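Local coordinates for protein truncated hemoglobin from geobacillus stearothermophilus (Geobacillus stearothermophilus, PDB 2BKM) that binds haem and, at its iron, small ligands such as dioxygen, probably serving in oxygen storage or transport as a bacterial truncated haemoglobin, at residues A[44-49]-A[64-69]; A[50-55]-A[107-112]; A[22-27]-A[35-40]. One frame throughout, in Å; residues are numbered along the deposited sequence.

Contact 1. Residues A[44-49]-A[64-69]. Unlike the reference sequence in segment 44-49: His46 (reference Arg). With HEM (protoporphyrin IX containing Fe), chain D.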
# COMPACT_ATOMS: atom_id res chain seq x y z
N THR A 44 -5.03 -10.63 -1.80
CA THR A 44 -4.27 -9.40 -1.96
C THR A 44 -4.04 -8.74 -0.61
O THR A 44 -2.95 -8.26 -0.32
CB THR A 44 -5.08 -8.43 -2.83
OG1 THR A 44 -5.45 -9.09 -4.05
CG2 THR A 44 -4.24 -7.20 -3.13
N ALA A 45 -5.10 -8.68 0.18
CA ALA A 45 -5.02 -8.04 1.48
C ALA A 45 -4.06 -8.79 2.38
O ALA A 45 -3.28 -8.18 3.11
CB ALA A 45 -6.39 -7.98 2.12
N HIS A 46 -4.08 -10.12 2.31
CA HIS A 46 -3.16 -10.90 3.10
C HIS A 46 -1.73 -10.55 2.74
O HIS A 46 -0.90 -10.29 3.58
CB HIS A 46 -3.44 -12.39 2.85
CG HIS A 46 -2.39 -13.30 3.37
ND1 HIS A 46 -2.14 -13.48 4.72
CD2 HIS A 46 -1.54 -14.13 2.72
CE1 HIS A 46 -1.18 -14.37 4.87
NE2 HIS A 46 -0.79 -14.77 3.67
N LYS A 47 -1.46 -10.48 1.44
CA LYS A 47 -0.11 -10.21 1.00
C LYS A 47 0.31 -8.81 1.37
O LYS A 47 1.43 -8.59 1.75
CB LYS A 47 -0.03 -10.33 -0.52
CG LYS A 47 -0.08 -11.77 -1.03
CD LYS A 47 -0.15 -11.77 -2.55
CE LYS A 47 -0.01 -13.18 -3.09
NZ LYS A 47 -0.09 -13.14 -4.59
N GLN A 48 -0.61 -7.86 1.25
CA GLN A 48 -0.27 -6.49 1.59
C GLN A 48 -0.02 -6.30 3.07
O GLN A 48 0.84 -5.53 3.47
CB GLN A 48 -1.42 -5.57 1.16
CG GLN A 48 -1.10 -4.08 1.24
CD GLN A 48 -0.06 -3.66 0.20
OE1 GLN A 48 -0.44 -3.16 -0.88
NE2 GLN A 48 1.22 -3.89 0.49
N LYS A 49 -0.80 -6.99 3.90
CA LYS A 49 -0.52 -6.94 5.33
C LYS A 49 0.90 -7.43 5.60
O LYS A 49 1.67 -6.83 6.35
CB LYS A 49 -1.52 -7.75 6.10
CG LYS A 49 -1.22 -7.70 7.58
CD LYS A 49 -2.33 -8.14 8.47
CE LYS A 49 -2.30 -7.35 9.80
NZ LYS A 49 -0.98 -6.95 10.48
N ALA A 64 9.03 -14.30 3.62
CA ALA A 64 8.92 -15.66 4.17
C ALA A 64 7.93 -16.47 3.37
O ALA A 64 8.14 -17.65 3.12
CB ALA A 64 8.52 -15.62 5.64
N GLU A 65 6.84 -15.85 2.96
CA GLU A 65 5.84 -16.60 2.23
C GLU A 65 5.94 -16.49 0.72
O GLU A 65 5.54 -17.43 0.02
CB GLU A 65 4.44 -16.22 2.72
CG GLU A 65 3.34 -17.10 2.15
CD GLU A 65 1.95 -16.71 2.64
OE1 GLU A 65 1.82 -16.25 3.79
OE2 GLU A 65 1.00 -16.90 1.86
N HIS A 66 6.38 -15.35 0.20
CA HIS A 66 6.29 -15.12 -1.23
C HIS A 66 7.62 -14.84 -1.91
O HIS A 66 7.65 -14.69 -3.13
CB HIS A 66 5.35 -13.92 -1.50
CG HIS A 66 4.07 -14.01 -0.74
ND1 HIS A 66 3.05 -14.85 -1.11
CD2 HIS A 66 3.67 -13.40 0.40
CE1 HIS A 66 2.05 -14.74 -0.25
NE2 HIS A 66 2.41 -13.87 0.68
N GLY A 67 8.70 -14.75 -1.15
CA GLY A 67 9.98 -14.41 -1.74
C GLY A 67 10.17 -12.91 -1.80
O GLY A 67 9.35 -12.13 -1.30
N HIS A 68 11.27 -12.48 -2.39
CA HIS A 68 11.57 -11.04 -2.43
C HIS A 68 10.40 -10.27 -3.06
O HIS A 68 9.76 -10.75 -3.99
CB HIS A 68 12.88 -10.79 -3.17
CG HIS A 68 14.10 -11.18 -2.39
ND1 HIS A 68 14.08 -11.41 -1.03
CD2 HIS A 68 15.39 -11.36 -2.78
CE1 HIS A 68 15.29 -11.73 -0.61
NE2 HIS A 68 16.10 -11.71 -1.66
N PRO A 69 10.08 -9.10 -2.50
CA PRO A 69 8.99 -8.31 -3.05
C PRO A 69 9.11 -8.01 -4.55
O PRO A 69 8.12 -8.12 -5.26
CB PRO A 69 9.05 -7.03 -2.23
CG PRO A 69 9.65 -7.46 -0.88
CD PRO A 69 10.65 -8.51 -1.28
CHA HEM D . -0.09 -6.49 -6.09
CHB HEM D . -1.96 -2.65 -8.31
CHC HEM D . 1.12 0.16 -5.83
CHD HEM D . 2.16 -3.55 -2.97
C1A HEM D . -0.86 -5.66 -6.85
C2A HEM D . -1.89 -6.14 -7.75
C3A HEM D . -2.40 -5.08 -8.36
C4A HEM D . -1.72 -3.91 -7.88
CMA HEM D . -3.54 -5.09 -9.40
CAA HEM D . -2.31 -7.61 -7.92
CBA HEM D . -3.05 -8.07 -6.68
CGA HEM D . -3.20 -9.57 -6.58
O1A HEM D . -2.85 -10.34 -7.54
O2A HEM D . -3.65 -10.05 -5.51
C1B HEM D . -1.25 -1.58 -7.86
C2B HEM D . -1.37 -0.23 -8.37
C3B HEM D . -0.50 0.53 -7.71
C4B HEM D . 0.20 -0.27 -6.73
CMB HEM D . -2.35 0.25 -9.46
CAB HEM D . -0.30 2.02 -7.92
CBB HEM D . 0.89 2.62 -7.75
C1C HEM D . 1.61 -0.58 -4.78
C2C HEM D . 2.34 -0.05 -3.65
C3C HEM D . 2.61 -1.12 -2.88
C4C HEM D . 2.06 -2.30 -3.49
CMC HEM D . 2.71 1.44 -3.39
CAC HEM D . 3.33 -1.18 -1.52
CBC HEM D . 3.94 -0.16 -0.93
C1D HEM D . 1.69 -4.67 -3.57
C2D HEM D . 1.95 -6.00 -3.09
C3D HEM D . 1.27 -6.90 -4.06
C4D HEM D . 0.69 -6.03 -5.06
CMD HEM D . 2.72 -6.40 -1.83
CAD HEM D . 1.23 -8.41 -4.01
CBD HEM D . 2.31 -8.98 -4.94
CGD HEM D . 2.12 -10.47 -4.96
O1D HEM D . 1.22 -10.99 -5.71
O2D HEM D . 2.83 -11.13 -4.16
NA HEM D . -0.79 -4.29 -6.96
NB HEM D . -0.28 -1.55 -6.88
NC HEM D . 1.43 -1.94 -4.64
ND HEM D . 0.93 -4.73 -4.73
FE HEM D . 0.34 -3.13 -5.81
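His46 and Glu65 approach from opposite directions and join helix 42-55 to the end of helix 61-66. Hydrogen bonding carries the outer part: NE2 of His46 donates to OE1 of Glu65 at 3.0 Å with an N-H...O angle of 153°, meeting the syn side of the carboxylate close to the imidazole plane, while the second branch, OE2, takes only a weak share. Ring and carboxylate planes stand 39° apart. With CG anti to the backbone N (chi1 168°), the His46 ring is swung out to this acceptor. Gln50 holds the same OE1 and also binds NE2 of His66, bracing Glu65 and His66.

Van der Waals contact adds to this: CG of Lys47 lies 3.7 Å from NE2 of His66, obliquely to the ring, and the lysine chain then runs on extended past it.

Hydrogen bonds to the haem propionates complete the set: NZ of Lys47 binds O1D of the haem at 2.8 Å, and OG1 of Thr44 donates to O2A of the haem at 2.5 Å, one propionate each, with Tyr62 a further haem partner. Gln48, of the oxygen pocket, lies beside the porphyrin. The arrangement is the polar, propionate-side rim of a globin haem pocket.

Contact 2. Residues A[50-55]-A[107-112]. With HEM (protoporphyrin IX containing Fe), chain D.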
# COMPACT_ATOMS: atom_id res chain seq x y z
N GLN A 50 1.26 -8.56 4.96
CA GLN A 50 2.62 -9.08 5.12
C GLN A 50 3.67 -8.11 4.59
O GLN A 50 4.67 -7.83 5.24
CB GLN A 50 2.77 -10.41 4.38
CG GLN A 50 1.91 -11.49 4.99
CD GLN A 50 1.97 -12.74 4.18
OE1 GLN A 50 1.89 -12.70 2.96
NE2 GLN A 50 2.15 -13.85 4.85
N PHE A 51 3.40 -7.55 3.41
CA PHE A 51 4.35 -6.66 2.81
C PHE A 51 4.57 -5.39 3.63
O PHE A 51 5.69 -5.01 3.86
CB PHE A 51 3.95 -6.28 1.38
CG PHE A 51 4.92 -5.34 0.78
CD1 PHE A 51 6.15 -5.82 0.37
CD2 PHE A 51 4.66 -3.95 0.74
CE1 PHE A 51 7.13 -4.92 -0.13
CE2 PHE A 51 5.60 -3.06 0.26
CZ PHE A 51 6.85 -3.52 -0.17
N LEU A 52 3.48 -4.76 4.03
CA LEU A 52 3.61 -3.49 4.72
C LEU A 52 4.30 -3.70 6.07
O LEU A 52 5.10 -2.88 6.49
CB LEU A 52 2.25 -2.84 4.92
CG LEU A 52 1.62 -2.31 3.62
CD1 LEU A 52 0.26 -1.79 3.95
CD2 LEU A 52 2.51 -1.23 3.00
N THR A 53 4.05 -4.85 6.69
CA THR A 53 4.74 -5.18 7.94
C THR A 53 6.25 -5.15 7.72
O THR A 53 6.99 -4.48 8.43
CB THR A 53 4.26 -6.57 8.42
OG1 THR A 53 2.88 -6.47 8.77
CG2 THR A 53 5.11 -7.01 9.63
N GLN A 54 6.70 -5.85 6.69
CA GLN A 54 8.10 -5.91 6.38
C GLN A 54 8.64 -4.56 5.92
O GLN A 54 9.70 -4.15 6.32
CB GLN A 54 8.25 -7.01 5.34
CG GLN A 54 9.56 -7.19 4.67
CD GLN A 54 9.49 -8.39 3.76
OE1 GLN A 54 8.82 -9.38 4.07
NE2 GLN A 54 10.17 -8.31 2.63
N TYR A 55 7.87 -3.89 5.08
CA TYR A 55 8.26 -2.61 4.53
C TYR A 55 8.49 -1.59 5.61
O TYR A 55 9.35 -0.74 5.47
CB TYR A 55 7.07 -2.17 3.72
CG TYR A 55 7.13 -0.88 2.95
CD1 TYR A 55 6.44 0.25 3.41
CD2 TYR A 55 7.78 -0.82 1.74
CE1 TYR A 55 6.35 1.37 2.66
CE2 TYR A 55 7.70 0.33 0.95
CZ TYR A 55 6.98 1.42 1.44
OH TYR A 55 6.90 2.54 0.67
N GLU A 107 2.71 10.35 8.20
CA GLU A 107 3.13 11.01 6.97
C GLU A 107 4.43 10.46 6.46
O GLU A 107 4.66 10.40 5.24
CB GLU A 107 3.23 12.53 7.15
CG GLU A 107 1.98 13.14 7.69
CD GLU A 107 0.81 13.08 6.79
OE1 GLU A 107 0.84 12.50 5.65
OE2 GLU A 107 -0.20 13.69 7.25
N GLN A 108 5.31 10.04 7.37
CA GLN A 108 6.57 9.44 6.95
C GLN A 108 6.26 8.15 6.18
O GLN A 108 6.85 7.87 5.11
CB GLN A 108 7.43 9.08 8.17
CG GLN A 108 8.14 10.23 8.79
CD GLN A 108 8.66 9.92 10.19
OE1 GLN A 108 8.91 10.84 10.98
NE2 GLN A 108 8.80 8.64 10.52
N PHE A 109 5.36 7.35 6.72
CA PHE A 109 4.94 6.12 6.05
C PHE A 109 4.30 6.45 4.70
O PHE A 109 4.65 5.85 3.68
CB PHE A 109 3.95 5.42 6.99
CG PHE A 109 3.32 4.18 6.46
CD1 PHE A 109 2.16 3.72 7.07
CD2 PHE A 109 3.87 3.42 5.42
CE1 PHE A 109 1.53 2.53 6.65
CE2 PHE A 109 3.26 2.24 5.00
CZ PHE A 109 2.08 1.81 5.56
N TYR A 110 3.38 7.41 4.69
CA TYR A 110 2.72 7.79 3.45
C TYR A 110 3.74 8.23 2.44
O TYR A 110 3.62 7.86 1.25
CB TYR A 110 1.72 8.90 3.72
CG TYR A 110 0.97 9.25 2.45
CD1 TYR A 110 1.24 10.42 1.81
CD2 TYR A 110 0.08 8.34 1.88
CE1 TYR A 110 0.62 10.76 0.63
CE2 TYR A 110 -0.59 8.64 0.70
CZ TYR A 110 -0.31 9.86 0.09
OH TYR A 110 -0.89 10.18 -1.10
N HIS A 111 4.77 8.99 2.86
CA HIS A 111 5.77 9.45 1.89
C HIS A 111 6.55 8.29 1.34
O HIS A 111 6.90 8.30 0.17
CB HIS A 111 6.67 10.48 2.53
CG HIS A 111 5.95 11.74 2.81
ND1 HIS A 111 6.33 12.59 3.83
CD2 HIS A 111 4.84 12.28 2.25
CE1 HIS A 111 5.48 13.61 3.87
NE2 HIS A 111 4.58 13.46 2.90
N ARG A 112 6.80 7.27 2.14
CA ARG A 112 7.48 6.09 1.58
C ARG A 112 6.59 5.50 0.51
O ARG A 112 7.07 5.15 -0.54
CB ARG A 112 7.74 5.06 2.67
CG ARG A 112 8.81 5.51 3.62
CD ARG A 112 9.33 4.42 4.49
NE ARG A 112 9.79 3.27 3.72
CZ ARG A 112 9.98 2.08 4.26
NH1 ARG A 112 9.81 1.89 5.58
NH2 ARG A 112 10.34 1.07 3.49
CHA HEM D . -0.09 -6.49 -6.09
CHB HEM D . -1.96 -2.65 -8.31
CHC HEM D . 1.12 0.16 -5.83
CHD HEM D . 2.16 -3.55 -2.97
C1A HEM D . -0.86 -5.66 -6.85
C2A HEM D . -1.89 -6.14 -7.75
C3A HEM D . -2.40 -5.08 -8.36
C4A HEM D . -1.72 -3.91 -7.88
CMA HEM D . -3.54 -5.09 -9.40
CAA HEM D . -2.31 -7.61 -7.92
CBA HEM D . -3.05 -8.07 -6.68
CGA HEM D . -3.20 -9.57 -6.58
O1A HEM D . -2.85 -10.34 -7.54
O2A HEM D . -3.65 -10.05 -5.51
C1B HEM D . -1.25 -1.58 -7.86
C2B HEM D . -1.37 -0.23 -8.37
C3B HEM D . -0.50 0.53 -7.71
C4B HEM D . 0.20 -0.27 -6.73
CMB HEM D . -2.35 0.25 -9.46
CAB HEM D . -0.30 2.02 -7.92
CBB HEM D . 0.89 2.62 -7.75
C1C HEM D . 1.61 -0.58 -4.78
C2C HEM D . 2.34 -0.05 -3.65
C3C HEM D . 2.61 -1.12 -2.88
C4C HEM D . 2.06 -2.30 -3.49
CMC HEM D . 2.71 1.44 -3.39
CAC HEM D . 3.33 -1.18 -1.52
CBC HEM D . 3.94 -0.16 -0.93
C1D HEM D . 1.69 -4.67 -3.57
C2D HEM D . 1.95 -6.00 -3.09
C3D HEM D . 1.27 -6.90 -4.06
C4D HEM D . 0.69 -6.03 -5.06
CMD HEM D . 2.72 -6.40 -1.83
CAD HEM D . 1.23 -8.41 -4.01
CBD HEM D . 2.31 -8.98 -4.94
CGD HEM D . 2.12 -10.47 -4.96
O1D HEM D . 1.22 -10.99 -5.71
O2D HEM D . 2.83 -11.13 -4.16
NA HEM D . -0.79 -4.29 -6.96
NB HEM D . -0.28 -1.55 -6.88
NC HEM D . 1.43 -1.94 -4.64
ND HEM D . 0.93 -4.73 -4.73
FE HEM D . 0.34 -3.13 -5.81
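The main-chain O of Tyr55 is gripped by both terminal nitrogens of Arg112: NH1 donates to it at 2.7 Å, and NH2, 2.9 Å from the same O, adds a weak bond. The NH1 bond is not straight, its N-H...O angle being 132° and the donor tilted out of the carbonyl plane. The same guanidinium also lies flat on the Tyr55 ring as a stacked cation-pi pair, CZ of Arg112 4.0 Å from the ring centroid and the planes about 20° apart. A bend at chi3 turns the arginine back over that face. HEM CBC, a vinyl carbon of the haem, lies over the opposite face toward its rim. The Tyr55 hydroxyl is hydrogen-bonded to Thr116.

Apolar contact fills the inner side. Phe109 presents its edge: CZ meets CD2 of Leu52 at 4.0 Å, and CE2 meets CE1 of Tyr55 at 4.0 Å.

The segment axes pass 12.4 Å apart at 112°, a distance bridged by long side chains. Leu52 also packs on Val16 and Val20, and Phe109 on Leu19, of helix 12-29, while Phe109 reaches Met96 of helix 82-98 and Leu6 of helix 6-9.

Contact 3. Residues A[22-27]-A[35-40]. With HEM (protoporphyrin IX containing Fe), chain D; ACT (acetate ion), chain E.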
# COMPACT_ATOMS: atom_id res chain seq x y z
N ALA A 22 -9.23 -1.26 5.64
CA ALA A 22 -9.86 -0.07 5.14
C ALA A 22 -9.46 0.23 3.70
O ALA A 22 -10.27 0.65 2.87
CB ALA A 22 -9.52 1.09 6.07
N PHE A 23 -8.18 0.03 3.42
CA PHE A 23 -7.64 0.30 2.11
C PHE A 23 -8.35 -0.53 1.02
O PHE A 23 -8.75 0.01 -0.01
CB PHE A 23 -6.14 0.05 2.13
CG PHE A 23 -5.49 0.30 0.79
CD1 PHE A 23 -4.93 -0.77 0.10
CD2 PHE A 23 -5.46 1.56 0.20
CE1 PHE A 23 -4.33 -0.58 -1.13
CE2 PHE A 23 -4.86 1.77 -1.04
CZ PHE A 23 -4.30 0.71 -1.70
N TYR A 24 -8.50 -1.83 1.27
CA TYR A 24 -9.08 -2.66 0.20
C TYR A 24 -10.55 -2.41 0.02
O TYR A 24 -11.07 -2.61 -1.10
CB TYR A 24 -8.71 -4.13 0.30
CG TYR A 24 -7.27 -4.25 -0.10
CD1 TYR A 24 -6.29 -4.49 0.84
CD2 TYR A 24 -6.91 -4.03 -1.42
CE1 TYR A 24 -4.96 -4.53 0.46
CE2 TYR A 24 -5.60 -4.06 -1.81
CZ TYR A 24 -4.62 -4.31 -0.86
OH TYR A 24 -3.29 -4.33 -1.22
N ARG A 25 -11.23 -1.95 1.07
CA ARG A 25 -12.61 -1.52 0.82
C ARG A 25 -12.65 -0.33 -0.15
O ARG A 25 -13.55 -0.22 -0.99
CB ARG A 25 -13.31 -1.12 2.12
CG ARG A 25 -13.63 -2.29 3.01
CD ARG A 25 -14.61 -1.82 4.10
NE ARG A 25 -14.00 -0.87 5.02
CZ ARG A 25 -13.38 -1.24 6.14
NH1 ARG A 25 -12.85 -0.32 6.95
NH2 ARG A 25 -13.29 -2.53 6.44
N ARG A 26 -11.68 0.59 -0.03
CA ARG A 26 -11.63 1.73 -0.92
C ARG A 26 -11.22 1.31 -2.32
O ARG A 26 -11.74 1.81 -3.29
CB ARG A 26 -10.66 2.79 -0.39
CG ARG A 26 -11.00 3.45 0.95
CD ARG A 26 -12.44 3.88 1.16
NE ARG A 26 -12.43 4.74 2.34
CZ ARG A 26 -12.76 6.03 2.34
NH1 ARG A 26 -13.19 6.65 1.24
NH2 ARG A 26 -12.66 6.70 3.48
N VAL A 27 -10.25 0.40 -2.42
CA VAL A 27 -9.80 -0.06 -3.71
C VAL A 27 -10.94 -0.71 -4.44
O VAL A 27 -11.11 -0.47 -5.63
CB VAL A 27 -8.62 -1.06 -3.55
CG1 VAL A 27 -8.31 -1.74 -4.87
CG2 VAL A 27 -7.36 -0.31 -3.02
N PRO A 35 -11.11 -2.49 -11.68
CA PRO A 35 -11.10 -3.53 -12.71
C PRO A 35 -9.79 -4.29 -12.81
O PRO A 35 -9.80 -5.43 -13.32
CB PRO A 35 -11.41 -2.75 -14.00
CG PRO A 35 -11.73 -1.30 -13.57
CD PRO A 35 -10.99 -1.14 -12.27
N ILE A 36 -8.67 -3.73 -12.30
CA ILE A 36 -7.38 -4.42 -12.44
C ILE A 36 -7.00 -5.27 -11.22
O ILE A 36 -6.03 -6.02 -11.26
CB ILE A 36 -6.21 -3.50 -12.84
CG1 ILE A 36 -5.83 -2.51 -11.72
CG2 ILE A 36 -6.53 -2.78 -14.15
CD1 ILE A 36 -4.40 -1.94 -11.83
N PHE A 37 -7.78 -5.13 -10.16
CA PHE A 37 -7.58 -5.95 -8.99
C PHE A 37 -8.50 -7.15 -9.08
O PHE A 37 -9.53 -7.06 -9.76
CB PHE A 37 -7.91 -5.13 -7.73
CG PHE A 37 -6.76 -4.32 -7.23
CD1 PHE A 37 -5.90 -4.85 -6.26
CD2 PHE A 37 -6.53 -3.04 -7.71
CE1 PHE A 37 -4.84 -4.11 -5.79
CE2 PHE A 37 -5.42 -2.30 -7.27
CZ PHE A 37 -4.60 -2.81 -6.29
N PRO A 38 -8.18 -8.26 -8.37
CA PRO A 38 -9.06 -9.43 -8.34
C PRO A 38 -10.38 -9.04 -7.71
O PRO A 38 -10.44 -8.13 -6.88
CB PRO A 38 -8.31 -10.41 -7.43
CG PRO A 38 -6.89 -9.98 -7.47
CD PRO A 38 -6.96 -8.48 -7.57
N ASP A 39 -11.46 -9.75 -8.07
CA ASP A 39 -12.76 -9.43 -7.49
C ASP A 39 -12.79 -9.78 -6.01
O ASP A 39 -13.40 -9.07 -5.20
CB ASP A 39 -13.85 -10.21 -8.22
CG ASP A 39 -13.91 -9.86 -9.70
OD1 ASP A 39 -13.93 -10.80 -10.51
OD2 ASP A 39 -13.91 -8.64 -10.03
N ASP A 40 -12.09 -10.85 -5.67
CA ASP A 40 -11.90 -11.24 -4.30
C ASP A 40 -10.53 -10.76 -3.86
O ASP A 40 -9.51 -11.23 -4.34
CB ASP A 40 -11.93 -12.75 -4.24
CG ASP A 40 -11.96 -13.26 -2.85
OD1 ASP A 40 -12.33 -14.46 -2.71
OD2 ASP A 40 -11.64 -12.50 -1.88
CHA HEM D . -0.09 -6.49 -6.09
CHB HEM D . -1.96 -2.65 -8.31
CHC HEM D . 1.12 0.16 -5.83
CHD HEM D . 2.16 -3.55 -2.97
C1A HEM D . -0.86 -5.66 -6.85
C2A HEM D . -1.89 -6.14 -7.75
C3A HEM D . -2.40 -5.08 -8.36
C4A HEM D . -1.72 -3.91 -7.88
CMA HEM D . -3.54 -5.09 -9.40
CAA HEM D . -2.31 -7.61 -7.92
CBA HEM D . -3.05 -8.07 -6.68
CGA HEM D . -3.20 -9.57 -6.58
O1A HEM D . -2.85 -10.34 -7.54
O2A HEM D . -3.65 -10.05 -5.51
C1B HEM D . -1.25 -1.58 -7.86
C2B HEM D . -1.37 -0.23 -8.37
C3B HEM D . -0.50 0.53 -7.71
C4B HEM D . 0.20 -0.27 -6.73
CMB HEM D . -2.35 0.25 -9.46
CAB HEM D . -0.30 2.02 -7.92
CBB HEM D . 0.89 2.62 -7.75
C1C HEM D . 1.61 -0.58 -4.78
C2C HEM D . 2.34 -0.05 -3.65
C3C HEM D . 2.61 -1.12 -2.88
C4C HEM D . 2.06 -2.30 -3.49
CMC HEM D . 2.71 1.44 -3.39
CAC HEM D . 3.33 -1.18 -1.52
CBC HEM D . 3.94 -0.16 -0.93
C1D HEM D . 1.69 -4.67 -3.57
C2D HEM D . 1.95 -6.00 -3.09
C3D HEM D . 1.27 -6.90 -4.06
C4D HEM D . 0.69 -6.03 -5.06
CMD HEM D . 2.72 -6.40 -1.83
CAD HEM D . 1.23 -8.41 -4.01
CBD HEM D . 2.31 -8.98 -4.94
CGD HEM D . 2.12 -10.47 -4.96
O1D HEM D . 1.22 -10.99 -5.71
O2D HEM D . 2.83 -11.13 -4.16
NA HEM D . -0.79 -4.29 -6.96
NB HEM D . -0.28 -1.55 -6.88
NC HEM D . 1.43 -1.94 -4.64
ND HEM D . 0.93 -4.73 -4.73
FE HEM D . 0.34 -3.13 -5.81
C ACT E . -1.92 -3.60 -3.71
O ACT E . -2.73 -2.96 -3.05
OXT ACT E . -1.14 -2.94 -4.36
CH3 ACT E . -1.87 -5.08 -3.68
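Phe37 lies between Val27 and the porphyrin, and this is the tight part of the contact. CG1 of Val27, anti to the backbone N (chi1 170°), makes a CH-pi contact with one face of the ring, 3.7 Å from its centroid and 15° off the normal. The haem covers the opposite face, HEM CHB coming within 3.3 Å of CZ of Phe37. Tyr24 crosses Phe37 at about a right angle and meets it more lightly, CE2 of Tyr24 to CE1 of Phe37 at 4.1 Å.

Beside this pair an acetate, probably from the crystallisation liquor, binds the haem iron through OXT at 2.1 Å. Its other oxygen, O, receives a very short hydrogen bond from OH of Tyr24. Trp88 NE1 is also hydrogen-bonded to the acetate. The acetate carbon sits at the edge of Phe37, 3.6 Å from CE1.

With an alanine at Phe37, Val27 CG1 and the porphyrin would probably lose the ring packed between them, and the iron-bound ligand its neighbour at CE1.

The loop's far end is loose: Asp39 and Asp40 are exposed, Asp40 bonding Thr42, and on the helix Arg25 and Arg26 form salt bridges with Glu98. Tyrosine, phenylalanine and tryptophan gathered round an iron-bound ligand form the distal haem pocket of a truncated haemoglobin.

In the fold
From the N terminus, helix 12-29 supplies 22-27, and contact 3 closes the short loop that leads back over the distal side of the haem at 35-40. Helix 42-55 follows, and it serves both remaining contacts: its first half closes a 14-residue excursion through helix 61-66 in contact 1, and its second half reaches 107-112 on helix 104-120 in contact 2. Contact 3 is complete before either opens, whereas contacts 1 and 2 cross, their segments alternating along the chain. Gln50, in the second half of helix 42-55, ties contact 2 to contact 1, while Tyr24 lies against Thr44 and Ala45 between contacts 3 and 1. All three touch the haem, and contacts 2 and 3 lie on opposite sides of the chain's centre.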